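Local coordinates for protein glycerol dehydratase (Clostridium butyricum, PDB 1R9D) that probably dehydrates glycerol to 3-hydroxypropionaldehyde by glycyl radical chemistry, without coenzyme B12, at residues Met361-Ala366 against Asp386-Arg391; Asn341-Gly346 against Ala404-Glu409. All blocks are in the same frame, centred on the assembly; numbering follows the deposited sequence.

Overall arrangement
Both contacts belong to one half of the ten-stranded barrel of glycyl radical enzymes. The chain runs from strand 341-344 through helix 357-369, strand 375-380 and helix 386-397 to strand 404-407. Contact 2 joins the first and last of these strands across strand 375-380. Contact 1 joins the two crossover helices and is nested within that loop. The centres are about 12 Å apart. Contact 2 is fully buried; contact 1 is partly buried and lies farther from the chain centre. Contact 1 combines a salt bridge with apolar packing, whereas contact 2 has no direct hydrogen bond. The layers meet where Ala-362 CB touches Val-344 CG1 at 3.7 Å.

Contact 1. Residues Met361-Ala366 against Asp386-Arg391; sequences MALEAA and DEFLLR
This is a salt-bridged helix-helix contact, with Leu-363 and Glu-364 meeting Phe-388 and Arg-391. It lies between the two crossover helices of consecutive parallel beta-alpha-beta units. The segments run nearly parallel, at 14° with axes 11.6 Å apart. The backbones stay well apart, and side chains alone make the contact.

Arg-391 bends at chi2 (61°) and reaches across to Glu-364. Its NH2 donates to Glu-364 OE2 at 2.8 Å, and the acceptor sits at the edge of the guanidinium group, near its plane. The bond is noticeably bent at the hydrogen. OE2 uses its syn lone pair, on the side of OE1. Carboxylate and guanidinium are almost coplanar, 16° apart. A water closes the pair: it donates to Glu-364 OE2 (3.0 Å) and accepts from Arg-391 NE (2.8 Å). OE2 is thus gripped by two donors, which helps fix the turn of both flat groups. The other carboxylate oxygen, OE1, is taken by the backbone N of Ser-7. Arg-391 NH1 has further partners in Glu-394 and the carbonyl of Gly-5.

Beside this polar end runs an apolar one. Leu-363 and the aliphatic part of Arg-391 lie side by side, pointing opposite ways, and Leu-363 CD1 rests on Arg-391 CG at 3.7 Å. The same methyl approaches Phe-388 CE1 obliquely at 4.2 Å.

Phe-6, in the loop near the N-terminus, touches both Glu-364 and Arg-391. Leu-363 also packs on Leu-376 and Val-378 of strand 375-380. Helix 304-317 flanks the 361-366 side, and helix 712-728 lies against Leu-389 on the other.

Contact 2. Residues Asn341-Gly346 against Ala404-Glu409; sequences NLIVGG and AYYNDE
Tyr-406 meets Asn-341 and Ile-343 within one half of the beta/alpha barrel of the glycyl radical enzymes. Strands 341-344 and 404-407 run parallel, but they are not neighbours. Strand 375-380 lies between them, and the CA atoms of Ile-343 and Ala-404 are 8.8 Å apart. The contact is therefore made by side chains that pass over the middle strand.

Tyr-406 carries most of it. Its ring is placed by a CG anti to the carbonyl carbon (chi1 -62°) and leans toward strand 341-344. Ile-343 sends its CG1 anti to the backbone N (chi1 -165°), which brings the end of that branch to the ring. The Ile-343 branch meets the ring at a slant, with Ile-343 CD1 3.9 Å from Tyr-406 CD1. Both side chains also touch Ser-377 of the middle strand and Ile-430.

The amide of Asn-341 and the phenol of Tyr-406 approach each other from the two strands, with their planes 73° apart. Asn-341 ND2 and Tyr-406 OH are 3.8 Å apart, so they touch without bonding. Each has its own partner: ND2 is hydrogen-bonded to the carbonyl of Gly-432, and OH to that of Cys-433. Asn-341 OD1 is hydrogen-bonded to Ser-377 OG. The Asn-341 side chain is about 8 Å from the bound glycerol, the probable substrate, too far to touch it.

At the C-terminal ends of the strands, Asp-408 faces Gly-346. Its OD2 forms a salt bridge with Arg-379 and is also hydrogen-bonded to Gln-347, while OD1 is hydrogen-bonded to Tyr-428. Helix 408-417 starts here, and Asn-407 is its N-cap, its OD1 accepting a weak hydrogen bond from Glu-409 N. Across the segments, Asp-408 OD2 comes within 4.0 Å of Gly-346 CA.

Contact 1. Residues Met361-Ala366 against Asp386-Arg391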
ATOM      1  N   MET A 361      29.695  -6.677 -36.095  1.00 28.32           N
ATOM      2  CA  MET A 361      28.658  -5.990 -36.855  1.00 29.09           C
ATOM      3  C   MET A 361      28.143  -4.786 -36.083  1.00 28.05           C
ATOM      4  O   MET A 361      27.674  -3.813 -36.671  1.00 28.04           O
ATOM      5  CB  MET A 361      27.505  -6.944 -37.176  1.00 31.47           C
ATOM      6  CG  MET A 361      27.892  -8.046 -38.149  1.00 35.11           C
ATOM      7  SD  MET A 361      26.466  -8.991 -38.712  1.00 40.38           S
ATOM      8  CE  MET A 361      26.357 -10.208 -37.440  1.00 39.58           C
ATOM      9  N   ALA A 362      28.237  -4.846 -34.757  1.00 26.90           N
ATOM     10  CA  ALA A 362      27.787  -3.736 -33.931  1.00 26.06           C
ATOM     11  C   ALA A 362      28.745  -2.568 -34.126  1.00 26.33           C
ATOM     12  O   ALA A 362      28.324  -1.414 -34.237  1.00 25.84           O
ATOM     13  CB  ALA A 362      27.749  -4.155 -32.459  1.00 26.14           C
ATOM     14  N   LEU A 363      30.039  -2.872 -34.163  1.00 26.23           N
ATOM     15  CA  LEU A 363      31.050  -1.842 -34.364  1.00 26.59           C
ATOM     16  C   LEU A 363      30.849  -1.233 -35.754  1.00 28.00           C
ATOM     17  O   LEU A 363      30.956  -0.024 -35.939  1.00 26.49           O
ATOM     18  CB  LEU A 363      32.452  -2.451 -34.247  1.00 27.53           C
ATOM     19  CG  LEU A 363      32.827  -3.061 -32.884  1.00 28.04           C
ATOM     20  CD1 LEU A 363      34.216  -3.686 -32.958  1.00 28.66           C
ATOM     21  CD2 LEU A 363      32.799  -1.985 -31.816  1.00 28.34           C
ATOM     22  N   GLU A 364      30.541  -2.087 -36.724  1.00 28.50           N
ATOM     23  CA  GLU A 364      30.322  -1.644 -38.096  1.00 30.12           C
ATOM     24  C   GLU A 364      29.111  -0.711 -38.172  1.00 29.18           C
ATOM     25  O   GLU A 364      29.154   0.318 -38.841  1.00 28.65           O
ATOM     26  CB  GLU A 364      30.104  -2.859 -39.004  1.00 32.44           C
ATOM     27  CG  GLU A 364      30.332  -2.594 -40.480  1.00 36.90           C
ATOM     28  CD  GLU A 364      31.808  -2.548 -40.843  1.00 39.82           C
ATOM     29  OE1 GLU A 364      32.127  -2.217 -42.006  1.00 41.31           O
ATOM     30  OE2 GLU A 364      32.651  -2.850 -39.968  1.00 41.76           O
ATOM     31  N   ALA A 365      28.034  -1.073 -37.477  1.00 28.43           N
ATOM     32  CA  ALA A 365      26.811  -0.271 -37.471  1.00 28.23           C
ATOM     33  C   ALA A 365      27.032   1.156 -36.983  1.00 27.79           C
ATOM     34  O   ALA A 365      26.411   2.093 -37.486  1.00 27.83           O
ATOM     35  CB  ALA A 365      25.738  -0.951 -36.616  1.00 27.93           C
ATOM     36  N   ALA A 366      27.911   1.329 -36.001  1.00 27.44           N
ATOM     37  CA  ALA A 366      28.179   2.665 -35.480  1.00 26.41           C
ATOM     38  C   ALA A 366      28.726   3.580 -36.578  1.00 26.26           C
ATOM     39  O   ALA A 366      28.421   4.775 -36.612  1.00 25.63           O
ATOM     40  CB  ALA A 366      29.165   2.589 -34.314  1.00 26.21           C
ATOM     41  N   ASP A 386      43.505  -9.456 -29.922  1.00 31.19           N
ATOM     42  CA  ASP A 386      44.118  -8.221 -30.401  1.00 32.26           C
ATOM     43  C   ASP A 386      43.309  -7.570 -31.514  1.00 32.20           C
ATOM     44  O   ASP A 386      43.138  -6.352 -31.536  1.00 31.26           O
ATOM     45  CB  ASP A 386      45.544  -8.473 -30.907  1.00 35.38           C
ATOM     46  CG  ASP A 386      46.490  -8.909 -29.804  1.00 37.52           C
ATOM     47  OD1 ASP A 386      46.340  -8.428 -28.660  1.00 39.18           O
ATOM     48  OD2 ASP A 386      47.395  -9.725 -30.085  1.00 40.23           O
ATOM     49  N   GLU A 387      42.805  -8.380 -32.437  1.00 32.80           N
ATOM     50  CA  GLU A 387      42.026  -7.855 -33.552  1.00 33.45           C
ATOM     51  C   GLU A 387      40.769  -7.122 -33.089  1.00 32.11           C
ATOM     52  O   GLU A 387      40.318  -6.180 -33.742  1.00 31.05           O
ATOM     53  CB  GLU A 387      41.639  -8.987 -34.509  1.00 36.07           C
ATOM     54  CG  GLU A 387      40.839 -10.099 -33.856  1.00 39.39           C
ATOM     55  CD  GLU A 387      41.695 -11.276 -33.415  1.00 41.52           C
ATOM     56  OE1 GLU A 387      42.835 -11.063 -32.935  1.00 40.31           O
ATOM     57  OE2 GLU A 387      41.207 -12.423 -33.544  1.00 43.15           O
ATOM     58  N   PHE A 388      40.201  -7.554 -31.964  1.00 30.86           N
ATOM     59  CA  PHE A 388      38.994  -6.924 -31.439  1.00 29.86           C
ATOM     60  C   PHE A 388      39.312  -5.537 -30.884  1.00 28.90           C
ATOM     61  O   PHE A 388      38.642  -4.560 -31.206  1.00 27.03           O
ATOM     62  CB  PHE A 388      38.368  -7.796 -30.343  1.00 29.72           C
ATOM     63  CG  PHE A 388      37.102  -7.224 -29.759  1.00 29.78           C
ATOM     64  CD1 PHE A 388      35.954  -7.097 -30.537  1.00 29.54           C
ATOM     65  CD2 PHE A 388      37.056  -6.815 -28.428  1.00 30.43           C
ATOM     66  CE1 PHE A 388      34.777  -6.572 -29.997  1.00 30.28           C
ATOM     67  CE2 PHE A 388      35.885  -6.290 -27.878  1.00 30.35           C
ATOM     68  CZ  PHE A 388      34.742  -6.168 -28.664  1.00 30.94           C
ATOM     69  N   LEU A 389      40.339  -5.457 -30.043  1.00 28.25           N
ATOM     70  CA  LEU A 389      40.733  -4.184 -29.469  1.00 28.04           C
ATOM     71  C   LEU A 389      41.155  -3.212 -30.571  1.00 28.18           C
ATOM     72  O   LEU A 389      40.856  -2.022 -30.503  1.00 27.32           O
ATOM     73  CB  LEU A 389      41.882  -4.382 -28.466  1.00 29.24           C
ATOM     74  CG  LEU A 389      42.407  -3.113 -27.788  1.00 29.35           C
ATOM     75  CD1 LEU A 389      41.258  -2.335 -27.163  1.00 28.82           C
ATOM     76  CD2 LEU A 389      43.434  -3.490 -26.732  1.00 30.99           C
ATOM     77  N   LEU A 390      41.843  -3.716 -31.592  1.00 28.48           N
ATOM     78  CA  LEU A 390      42.280  -2.853 -32.686  1.00 28.82           C
ATOM     79  C   LEU A 390      41.090  -2.340 -33.488  1.00 28.55           C
ATOM     80  O   LEU A 390      41.084  -1.193 -33.935  1.00 27.61           O
ATOM     81  CB  LEU A 390      43.259  -3.599 -33.595  1.00 30.66           C
ATOM     82  CG  LEU A 390      44.651  -3.798 -32.978  1.00 32.03           C
ATOM     83  CD1 LEU A 390      45.518  -4.649 -33.897  1.00 32.43           C
ATOM     84  CD2 LEU A 390      45.299  -2.430 -32.742  1.00 32.45           C
ATOM     85  N   ARG A 391      40.077  -3.181 -33.661  1.00 27.91           N
ATOM     86  CA  ARG A 391      38.891  -2.765 -34.398  1.00 27.44           C
ATOM     87  C   ARG A 391      38.168  -1.685 -33.602  1.00 27.03           C
ATOM     88  O   ARG A 391      37.638  -0.734 -34.170  1.00 26.00           O
ATOM     89  CB  ARG A 391      37.956  -3.953 -34.636  1.00 28.55           C
ATOM     90  CG  ARG A 391      36.804  -3.651 -35.594  1.00 30.31           C
ATOM     91  CD  ARG A 391      37.325  -3.248 -36.973  1.00 31.48           C
ATOM     92  NE  ARG A 391      36.257  -3.201 -37.971  1.00 31.38           N
ATOM     93  CZ  ARG A 391      36.424  -2.793 -39.227  1.00 32.78           C
ATOM     94  NH1 ARG A 391      37.618  -2.388 -39.645  1.00 32.30           N
ATOM     95  NH2 ARG A 391      35.401  -2.805 -40.072  1.00 32.34           N
TER
HETATM   96  O   HOH W   1      33.678  -4.336 -37.626  1.00 32.92           O

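Contact 2. Residues Asn341-Gly346 against Ala404-Glu409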
ATOM      1  N   ASN A 341      22.616   1.903 -23.375  1.00 23.64           N
ATOM      2  CA  ASN A 341      23.913   1.274 -23.539  1.00 23.98           C
ATOM      3  C   ASN A 341      23.842  -0.135 -24.105  1.00 23.94           C
ATOM      4  O   ASN A 341      23.087  -0.985 -23.624  1.00 25.11           O
ATOM      5  CB  ASN A 341      24.672   1.265 -22.201  1.00 22.65           C
ATOM      6  CG  ASN A 341      26.181   1.186 -22.388  1.00 21.35           C
ATOM      7  OD1 ASN A 341      26.703   0.197 -22.889  1.00 21.75           O
ATOM      8  ND2 ASN A 341      26.882   2.246 -22.000  1.00 22.86           N
ATOM      9  N   LEU A 342      24.635  -0.368 -25.144  1.00 23.99           N
ATOM     10  CA  LEU A 342      24.712  -1.668 -25.802  1.00 24.55           C
ATOM     11  C   LEU A 342      26.195  -2.018 -25.801  1.00 24.20           C
ATOM     12  O   LEU A 342      27.015  -1.253 -26.299  1.00 24.10           O
ATOM     13  CB  LEU A 342      24.164  -1.568 -27.234  1.00 24.77           C
ATOM     14  CG  LEU A 342      24.042  -2.856 -28.054  1.00 25.18           C
ATOM     15  CD1 LEU A 342      22.987  -2.668 -29.155  1.00 25.45           C
ATOM     16  CD2 LEU A 342      25.396  -3.221 -28.651  1.00 24.58           C
ATOM     17  N   ILE A 343      26.540  -3.173 -25.240  1.00 24.55           N
ATOM     18  CA  ILE A 343      27.940  -3.567 -25.138  1.00 24.48           C
ATOM     19  C   ILE A 343      28.262  -4.868 -25.874  1.00 24.06           C
ATOM     20  O   ILE A 343      27.414  -5.752 -25.990  1.00 24.72           O
ATOM     21  CB  ILE A 343      28.320  -3.694 -23.633  1.00 24.36           C
ATOM     22  CG1 ILE A 343      29.837  -3.749 -23.450  1.00 24.78           C
ATOM     23  CG2 ILE A 343      27.678  -4.935 -23.043  1.00 24.63           C
ATOM     24  CD1 ILE A 343      30.268  -3.333 -22.054  1.00 26.10           C
ATOM     25  N   VAL A 344      29.482  -4.975 -26.395  1.00 22.57           N
ATOM     26  CA  VAL A 344      29.888  -6.188 -27.087  1.00 22.39           C
ATOM     27  C   VAL A 344      31.259  -6.662 -26.616  1.00 23.41           C
ATOM     28  O   VAL A 344      32.039  -5.887 -26.051  1.00 23.09           O
ATOM     29  CB  VAL A 344      29.896  -6.010 -28.636  1.00 23.46           C
ATOM     30  CG1 VAL A 344      28.498  -5.632 -29.112  1.00 22.70           C
ATOM     31  CG2 VAL A 344      30.918  -4.963 -29.059  1.00 23.84           C
ATOM     32  N   GLY A 345      31.534  -7.941 -26.837  1.00 22.66           N
ATOM     33  CA  GLY A 345      32.805  -8.514 -26.428  1.00 24.11           C
ATOM     34  C   GLY A 345      32.789  -8.944 -24.973  1.00 24.91           C
ATOM     35  O   GLY A 345      31.741  -8.925 -24.324  1.00 25.26           O
ATOM     36  N   GLY A 346      33.955  -9.319 -24.454  1.00 25.12           N
ATOM     37  CA  GLY A 346      34.037  -9.748 -23.071  1.00 26.14           C
ATOM     38  C   GLY A 346      34.142 -11.257 -22.955  1.00 27.04           C
ATOM     39  O   GLY A 346      34.424 -11.940 -23.932  1.00 27.57           O
ATOM     40  N   ALA A 404      32.829   3.194 -25.686  1.00 24.95           N
ATOM     41  CA  ALA A 404      33.282   3.383 -24.314  1.00 23.65           C
ATOM     42  C   ALA A 404      33.944   2.044 -23.983  1.00 22.76           C
ATOM     43  O   ALA A 404      33.455   1.001 -24.415  1.00 22.00           O
ATOM     44  CB  ALA A 404      32.092   3.637 -23.395  1.00 23.57           C
ATOM     45  N   TYR A 405      35.059   2.072 -23.246  1.00 21.01           N
ATOM     46  CA  TYR A 405      35.783   0.851 -22.880  1.00 21.23           C
ATOM     47  C   TYR A 405      35.580   0.531 -21.406  1.00 20.59           C
ATOM     48  O   TYR A 405      35.666   1.424 -20.566  1.00 20.27           O
ATOM     49  CB  TYR A 405      37.290   1.003 -23.152  1.00 21.88           C
ATOM     50  CG  TYR A 405      37.642   1.258 -24.606  1.00 22.29           C
ATOM     51  CD1 TYR A 405      37.479   2.520 -25.174  1.00 24.04           C
ATOM     52  CD2 TYR A 405      38.120   0.232 -25.414  1.00 22.17           C
ATOM     53  CE1 TYR A 405      37.784   2.752 -26.519  1.00 23.52           C
ATOM     54  CE2 TYR A 405      38.428   0.452 -26.763  1.00 23.88           C
ATOM     55  CZ  TYR A 405      38.257   1.714 -27.303  1.00 23.47           C
ATOM     56  OH  TYR A 405      38.563   1.939 -28.628  1.00 24.57           O
ATOM     57  N   TYR A 406      35.313  -0.740 -21.103  1.00 20.68           N
ATOM     58  CA  TYR A 406      35.089  -1.182 -19.724  1.00 20.70           C
ATOM     59  C   TYR A 406      36.012  -2.320 -19.337  1.00 20.80           C
ATOM     60  O   TYR A 406      36.230  -3.249 -20.115  1.00 20.83           O
ATOM     61  CB  TYR A 406      33.628  -1.596 -19.535  1.00 20.46           C
ATOM     62  CG  TYR A 406      32.688  -0.446 -19.771  1.00 20.87           C
ATOM     63  CD1 TYR A 406      32.230  -0.148 -21.055  1.00 21.10           C
ATOM     64  CD2 TYR A 406      32.311   0.387 -18.725  1.00 20.17           C
ATOM     65  CE1 TYR A 406      31.423   0.959 -21.286  1.00 22.66           C
ATOM     66  CE2 TYR A 406      31.502   1.497 -18.943  1.00 22.21           C
ATOM     67  CZ  TYR A 406      31.065   1.776 -20.229  1.00 22.84           C
ATOM     68  OH  TYR A 406      30.277   2.878 -20.453  1.00 24.14           O
ATOM     69  N   ASN A 407      36.524  -2.252 -18.110  1.00 20.65           N
ATOM     70  CA  ASN A 407      37.487  -3.225 -17.598  1.00 21.06           C
ATOM     71  C   ASN A 407      36.923  -4.402 -16.799  1.00 20.05           C
ATOM     72  O   ASN A 407      36.563  -4.256 -15.641  1.00 20.62           O
ATOM     73  CB  ASN A 407      38.518  -2.464 -16.752  1.00 21.23           C
ATOM     74  CG  ASN A 407      39.689  -3.323 -16.333  1.00 22.72           C
ATOM     75  OD1 ASN A 407      39.883  -4.422 -16.848  1.00 22.00           O
ATOM     76  ND2 ASN A 407      40.496  -2.810 -15.406  1.00 23.67           N
ATOM     77  N   ASP A 408      36.858  -5.569 -17.435  1.00 21.43           N
ATOM     78  CA  ASP A 408      36.372  -6.798 -16.801  1.00 21.30           C
ATOM     79  C   ASP A 408      37.155  -7.118 -15.528  1.00 21.66           C
ATOM     80  O   ASP A 408      36.594  -7.593 -14.538  1.00 22.43           O
ATOM     81  CB  ASP A 408      36.569  -7.986 -17.739  1.00 21.43           C
ATOM     82  CG  ASP A 408      35.445  -8.158 -18.742  1.00 22.66           C
ATOM     83  OD1 ASP A 408      34.701  -7.193 -19.012  1.00 22.40           O
ATOM     84  OD2 ASP A 408      35.330  -9.286 -19.273  1.00 23.57           O
ATOM     85  N   GLU A 409      38.460  -6.873 -15.578  1.00 21.89           N
ATOM     86  CA  GLU A 409      39.348  -7.192 -14.462  1.00 22.71           C
ATOM     87  C   GLU A 409      39.020  -6.486 -13.151  1.00 22.75           C
ATOM     88  O   GLU A 409      39.338  -6.993 -12.077  1.00 23.78           O
ATOM     89  CB  GLU A 409      40.799  -6.926 -14.874  1.00 24.94           C
ATOM     90  CG  GLU A 409      41.245  -7.674 -16.146  1.00 26.15           C
ATOM     91  CD  GLU A 409      41.219  -9.191 -16.007  1.00 29.98           C
ATOM     92  OE1 GLU A 409      41.586  -9.699 -14.923  1.00 31.11           O
ATOM     93  OE2 GLU A 409      40.855  -9.885 -16.989  1.00 27.02           O
TER